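Local coordinates for protein botulinum neurotoxin type G (Clostridium botulinum, PDB 3MPP) that binds the host cell surface through this receptor-binding domain and, as the whole toxin, delivers its protease light chain into the cytosol, at residues A[345-357]-A[364-377]. The protein carries 4 engineered substitutions. Residues are numbered along the deposited sequence; the frame is centred on the assembly and turned at random. Where two conformers were deposited one is given.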
loop_
_atom_site.group_PDB
_atom_site.type_symbol
_atom_site.label_atom_id
_atom_site.label_comp_id
_atom_site.label_asym_id
_atom_site.label_seq_id
_atom_site.Cartn_x
_atom_site.Cartn_y
_atom_site.Cartn_z
ATOM N N THR A 345 13.673 -2.417 35.513
ATOM C CA THR A 345 13.831 -1.004 35.165
ATOM C C THR A 345 13.534 -0.786 33.676
ATOM O O THR A 345 13.490 0.344 33.195
ATOM C CB THR A 345 15.226 -0.470 35.501
ATOM O OG1 THR A 345 16.205 -1.214 34.771
ATOM C CG2 THR A 345 15.500 -0.569 37.014
ATOM N N PHE A 346 13.336 -1.880 32.949
ATOM C CA PHE A 346 12.988 -1.794 31.536
ATOM C C PHE A 346 11.673 -2.529 31.311
ATOM O O PHE A 346 11.308 -3.405 32.096
ATOM C CB PHE A 346 14.083 -2.411 30.669
ATOM C CG PHE A 346 15.464 -1.866 30.942
ATOM C CD1 PHE A 346 15.792 -0.561 30.601
ATOM C CD2 PHE A 346 16.434 -2.664 31.519
ATOM C CE1 PHE A 346 17.072 -0.060 30.850
ATOM C CE2 PHE A 346 17.711 -2.172 31.767
ATOM C CZ PHE A 346 18.025 -0.868 31.426
ATOM N N TYR A 347 10.971 -2.183 30.237
ATOM C CA TYR A 347 9.690 -2.802 29.944
ATOM C C TYR A 347 9.532 -2.988 28.439
ATOM O O TYR A 347 9.841 -2.077 27.657
ATOM C CB TYR A 347 8.577 -1.911 30.488
ATOM C CG TYR A 347 7.194 -2.536 30.496
ATOM C CD1 TYR A 347 6.986 -3.795 31.038
ATOM C CD2 TYR A 347 6.087 -1.842 29.998
ATOM C CE1 TYR A 347 5.722 -4.367 31.075
ATOM C CE2 TYR A 347 4.813 -2.408 30.037
ATOM C CZ TYR A 347 4.643 -3.670 30.572
ATOM O OH TYR A 347 3.396 -4.251 30.611
ATOM N N ASP A 348 9.032 -4.152 28.024
ATOM C CA ASP A 348 9.003 -4.475 26.597
ATOM C C ASP A 348 7.609 -4.636 26.003
ATOM O O ASP A 348 7.464 -4.817 24.797
ATOM C CB ASP A 348 9.839 -5.721 26.297
ATOM C CG ASP A 348 9.348 -6.962 27.055
ATOM O OD1 ASP A 348 8.478 -6.844 27.940
ATOM O OD2 ASP A 348 9.848 -8.056 26.766
ATOM N N VAL A 349 6.589 -4.539 26.837
ATOM C CA VAL A 349 5.215 -4.700 26.361
ATOM C C VAL A 349 4.676 -3.410 25.700
ATOM O O VAL A 349 4.503 -2.362 26.350
ATOM C CB VAL A 349 4.292 -5.154 27.496
ATOM C CG1 VAL A 349 2.869 -5.303 26.979
ATOM C CG2 VAL A 349 4.818 -6.475 28.104
ATOM N N LEU A 350 4.438 -3.499 24.396
ATOM C CA LEU A 350 4.016 -2.361 23.597
ATOM C C LEU A 350 2.628 -2.592 23.013
ATOM O O LEU A 350 2.100 -3.703 23.047
ATOM C CB LEU A 350 4.984 -2.160 22.427
ATOM C CG LEU A 350 6.466 -2.169 22.775
ATOM C CD1 LEU A 350 7.319 -2.072 21.493
ATOM C CD2 LEU A 350 6.759 -1.037 23.753
ATOM N N GLN A 351 2.057 -1.531 22.450
ATOM C CA GLN A 351 0.763 -1.615 21.783
ATOM C C GLN A 351 0.825 -0.852 20.470
ATOM O O GLN A 351 1.257 0.305 20.433
ATOM C CB GLN A 351 -0.339 -1.037 22.667
ATOM C CG GLN A 351 -0.460 -1.692 24.026
ATOM C CD GLN A 351 -1.303 -0.874 24.988
ATOM O OE1 GLN A 351 -2.427 -0.491 24.672
ATOM N NE2 GLN A 351 -0.761 -0.602 26.172
ATOM N N ILE A 352 0.415 -1.507 19.385
ATOM C CA ILE A 352 0.374 -0.864 18.079
ATOM C C ILE A 352 -1.013 -0.269 17.875
ATOM O O ILE A 352 -2.031 -0.910 18.144
ATOM C CB ILE A 352 0.729 -1.831 16.931
ATOM C CG1 ILE A 352 2.080 -2.493 17.183
ATOM C CG2 ILE A 352 0.818 -1.092 15.611
ATOM C CD1 ILE A 352 2.661 -3.141 15.934
ATOM N N LYS A 353 -1.046 0.971 17.406
ATOM C CA LYS A 353 -2.290 1.714 17.358
ATOM C C LYS A 353 -2.449 2.401 16.001
ATOM O O LYS A 353 -1.502 2.506 15.224
ATOM C CB LYS A 353 -2.304 2.776 18.462
ATOM C CG LYS A 353 -1.981 2.286 19.855
ATOM C CD LYS A 353 -3.144 1.557 20.508
ATOM C CE LYS A 353 -4.284 2.489 20.825
ATOM N NZ LYS A 353 -5.123 1.896 21.911
ATOM N N LYS A 354 -3.658 2.871 15.730
ATOM C CA LYS A 354 -3.901 3.741 14.584
ATOM C C LYS A 354 -4.848 4.857 15.023
ATOM O O LYS A 354 -6.067 4.762 14.853
ATOM C CB LYS A 354 -4.510 2.960 13.416
ATOM C CG LYS A 354 -4.124 3.527 12.079
ATOM C CD LYS A 354 -5.078 3.088 10.980
ATOM C CE LYS A 354 -5.017 1.604 10.736
ATOM N NZ LYS A 354 -5.735 1.272 9.474
ATOM N N TYR A 355 -4.282 5.907 15.604
ATOM C CA TYR A 355 -5.078 6.982 16.198
ATOM C C TYR A 355 -5.733 7.938 15.198
ATOM O O TYR A 355 -6.680 8.653 15.542
ATOM C CB TYR A 355 -4.208 7.809 17.153
ATOM C CG TYR A 355 -3.820 7.099 18.418
ATOM C CD1 TYR A 355 -4.779 6.722 19.354
ATOM C CD2 TYR A 355 -2.491 6.831 18.693
ATOM C CE1 TYR A 355 -4.415 6.087 20.521
ATOM C CE2 TYR A 355 -2.116 6.204 19.853
ATOM C CZ TYR A 355 -3.073 5.837 20.759
ATOM O OH TYR A 355 -2.674 5.215 21.899
ATOM N N TYR A 356 -5.218 7.987 13.975
ATOM C CA TYR A 356 -5.689 8.970 12.998
ATOM C C TYR A 356 -5.113 8.607 11.641
ATOM O O TYR A 356 -4.380 7.626 11.527
ATOM C CB TYR A 356 -5.243 10.373 13.411
ATOM C CG TYR A 356 -3.812 10.364 13.904
ATOM C CD1 TYR A 356 -2.765 10.238 13.012
ATOM C CD2 TYR A 356 -3.513 10.456 15.262
ATOM C CE1 TYR A 356 -1.445 10.206 13.442
ATOM C CE2 TYR A 356 -2.181 10.421 15.712
ATOM C CZ TYR A 356 -1.160 10.295 14.787
ATOM O OH TYR A 356 0.157 10.262 15.192
ATOM N N GLU A 357 -5.416 9.416 10.628
ATOM C CA GLU A 357 -5.106 9.096 9.228
ATOM C C GLU A 357 -5.362 7.615 8.919
ATOM O O GLU A 357 -4.511 6.918 8.382
ATOM C CB GLU A 357 -3.686 9.547 8.818
ATOM C CG GLU A 357 -2.517 8.903 9.573
ATOM C CD GLU A 357 -1.154 9.372 9.064
ATOM O OE1 GLU A 357 -1.086 10.003 7.983
ATOM O OE2 GLU A 357 -0.140 9.109 9.743
ATOM N N GLN A 364 1.094 3.873 15.048
ATOM C CA GLN A 364 1.854 4.449 16.158
ATOM C C GLN A 364 2.177 3.338 17.143
ATOM O O GLN A 364 1.477 2.324 17.185
ATOM C CB GLN A 364 1.028 5.525 16.880
ATOM C CG GLN A 364 0.631 6.728 16.001
ATOM C CD GLN A 364 -0.543 6.439 15.072
ATOM O OE1 GLN A 364 -1.526 5.789 15.460
ATOM N NE2 GLN A 364 -0.450 6.934 13.842
ATOM N N ILE A 365 3.229 3.518 17.937
ATOM C CA ILE A 365 3.600 2.498 18.921
ATOM C C ILE A 365 3.603 3.125 20.307
ATOM O O ILE A 365 4.356 4.057 20.561
ATOM C CB ILE A 365 4.981 1.876 18.614
ATOM C CG1 ILE A 365 5.015 1.363 17.176
ATOM C CG2 ILE A 365 5.303 0.749 19.619
ATOM C CD1 ILE A 365 6.379 1.383 16.516
ATOM N N LEU A 366 2.743 2.600 21.179
ATOM C CA LEU A 366 2.510 3.119 22.510
ATOM C C LEU A 366 3.120 2.184 23.559
ATOM O O LEU A 366 3.192 0.977 23.357
ATOM C CB LEU A 366 0.990 3.237 22.736
ATOM C CG LEU A 366 0.440 3.449 24.150
ATOM C CD1 LEU A 366 0.818 4.810 24.696
ATOM C CD2 LEU A 366 -1.084 3.264 24.204
ATOM N N CYS A 367 3.579 2.749 24.668
ATOM C CA CYS A 367 3.920 1.951 25.837
ATOM C C CYS A 367 3.262 2.534 27.078
ATOM O O CYS A 367 3.423 3.727 27.376
ATOM C CB CYS A 367 5.432 1.866 26.045
ATOM S SG CYS A 367 5.929 0.723 27.369
ATOM N N GLU A 368 2.512 1.695 27.786
ATOM C CA GLU A 368 1.810 2.087 29.007
ATOM C C GLU A 368 1.970 0.983 30.053
ATOM O O GLU A 368 1.994 -0.191 29.706
ATOM C CB GLU A 368 0.318 2.269 28.735
ATOM C CG GLU A 368 -0.069 3.532 27.998
ATOM C CD GLU A 368 -1.582 3.726 27.962
ATOM O OE1 GLU A 368 -2.316 2.720 28.085
ATOM O OE2 GLU A 368 -2.037 4.881 27.807
ATOM N N LYS A 369 2.072 1.353 31.324
ATOM C CA LYS A 369 2.160 0.348 32.395
ATOM C C LYS A 369 1.755 0.883 33.769
ATOM O O LYS A 369 2.609 1.239 34.582
ATOM C CB LYS A 369 3.571 -0.241 32.479
ATOM C CG LYS A 369 3.734 -1.418 33.457
ATOM C CD LYS A 369 5.217 -1.711 33.712
ATOM C CE LYS A 369 5.441 -3.055 34.394
ATOM N NZ LYS A 369 4.824 -3.117 35.747
ATOM N N ASP A 370 0.454 0.971 34.018
ATOM C CA ASP A 370 -0.560 0.820 32.989
ATOM C C ASP A 370 -1.472 2.021 33.164
ATOM O O ASP A 370 -2.148 2.462 32.234
ATOM C CB ASP A 370 -1.330 -0.491 33.155
ATOM C CG ASP A 370 -2.006 -0.936 31.869
ATOM O OD1 ASP A 370 -2.068 -0.128 30.917
ATOM O OD2 ASP A 370 -2.474 -2.092 31.808
ATOM N N THR A 371 -1.470 2.547 34.385
ATOM C CA THR A 371 -2.025 3.860 34.667
ATOM C C THR A 371 -0.948 4.885 34.316
ATOM O O THR A 371 -1.178 6.094 34.339
ATOM C CB THR A 371 -2.412 3.995 36.154
ATOM O OG1 THR A 371 -3.158 5.201 36.352
ATOM C CG2 THR A 371 -1.167 4.020 37.033
ATOM N N LYS A 372 0.238 4.376 33.993
ATOM C CA LYS A 372 1.366 5.211 33.618
ATOM C C LYS A 372 1.606 5.100 32.108
ATOM O O LYS A 372 1.881 4.016 31.597
ATOM C CB LYS A 372 2.616 4.774 34.386
ATOM C CG LYS A 372 3.567 5.907 34.766
ATOM C CD LYS A 372 4.178 6.583 33.544
ATOM C CE LYS A 372 5.121 7.717 33.946
ATOM N NZ LYS A 372 5.846 8.305 32.775
ATOM N N THR A 373 1.505 6.227 31.409
ATOM C CA THR A 373 1.750 6.271 29.974
ATOM C C THR A 373 3.172 6.774 29.744
ATOM O O THR A 373 3.561 7.805 30.288
ATOM C CB THR A 373 0.747 7.212 29.257
ATOM O OG1 THR A 373 -0.596 6.815 29.561
ATOM C CG2 THR A 373 0.952 7.170 27.748
ATOM N N PHE A 374 3.952 6.049 28.952
ATOM C CA PHE A 374 5.341 6.441 28.712
ATOM C C PHE A 374 5.521 7.263 27.433
ATOM O O PHE A 374 6.560 7.883 27.231
ATOM C CB PHE A 374 6.273 5.221 28.747
ATOM C CG PHE A 374 6.258 4.500 30.063
ATOM C CD1 PHE A 374 6.808 5.084 31.194
ATOM C CD2 PHE A 374 5.670 3.254 30.181
ATOM C CE1 PHE A 374 6.775 4.438 32.412
ATOM C CE2 PHE A 374 5.640 2.598 31.401
ATOM C CZ PHE A 374 6.195 3.193 32.518
ATOM N N GLY A 375 4.498 7.269 26.582
ATOM C CA GLY A 375 4.537 8.025 25.343
ATOM C C GLY A 375 4.457 7.156 24.098
ATOM O O GLY A 375 4.152 5.969 24.191
ATOM N N LEU A 376 4.713 7.764 22.941
ATOM C CA LEU A 376 4.739 7.052 21.667
ATOM C C LEU A 376 6.184 6.951 21.170
ATOM O O LEU A 376 7.019 7.815 21.492
ATOM C CB LEU A 376 3.874 7.797 20.629
ATOM C CG LEU A 376 2.381 7.946 20.958
ATOM C CD1 LEU A 376 1.613 8.662 19.784
ATOM C CD2 LEU A 376 1.802 6.578 21.243
ATOM N N PHE A 377 6.489 5.896 20.413
ATOM C CA PHE A 377 7.782 5.791 19.734
ATOM C C PHE A 377 7.901 6.883 18.679
ATOM O O PHE A 377 6.935 7.201 17.967
ATOM C CB PHE A 377 7.935 4.442 19.014
ATOM C CG PHE A 377 8.233 3.278 19.918
ATOM C CD1 PHE A 377 7.896 3.302 21.273
ATOM C CD2 PHE A 377 8.807 2.124 19.392
ATOM C CE1 PHE A 377 8.181 2.217 22.096
ATOM C CE2 PHE A 377 9.083 1.033 20.211
ATOM C CZ PHE A 377 8.776 1.077 21.558
HETATM O O HOH W 1 1.045 -2.453 28.992
HETATM O O HOH W 2 1.980 -1.156 26.721
HETATM O O HOH W 3 -2.247 6.225 11.804
#
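With CG of Gln-364 set beside its own backbone N (chi1 -61°) and the chain folded back at chi2 (78°), the side-chain amide of this residue turns toward the loop at Tyr-355 and Tyr-356; at the far end Lys-369, nearly extended as far as CE, lies across the ring of Tyr-347. Between these two grips runs an antiparallel hairpin. Strands 350-353 and 364-368 exchange paired backbone hydrogen bonds at Gln-351 with Leu-366 and at Lys-353 with Gln-364, while Ile-352 and Ile-365 form the non-hydrogen-bonded pair. Just past the last pair, Gln-364 OE1 accepts the backbone N-H of Tyr-355 at 2.8 Å, the bond nearly straight at 168° although the donor is tilted from the amide plane. Gln-364 NE2 comes within 3.4 Å of Tyr-356 CE1; it is also hydrogen-bonded to Asn-419 OD1, which Tyr-356 OH bonds too, and to water 3, which in turn donates to Tyr-356 O. On the sheet face that carries Ile-352 and Ile-365, a methyl of Leu-350, CD1, meets Phe-377 CZ at 3.5 Å, and CG2 of Ile-365 sits over the centre of that ring. Where direct pairing ceases, water 2 takes over: it donates to Val-349 O and accepts from Gln-351 NE2 and Glu-368 N. Lys-369 CD stands 3.5 Å above the centroid of Tyr-347, a CH-pi contact, whereas Cys-367 SG lies at the ring edge, 3.7 Å from Tyr-347 CD2. Within the beta-trefoil C-terminal subdomain, strand 364-368 pairs in turn with strand 373-382, where the side chain of Leu-376 is about 8 Å from that of Trp-402, inferred to bind ganglioside. The chemistry thus divides the work: both ends of the Gln-364 amide have partners, which should fix its rotation, while Lys-369 meets Tyr-347 through its methylenes, its ammonium being too distant for more than weak cation-pi attraction.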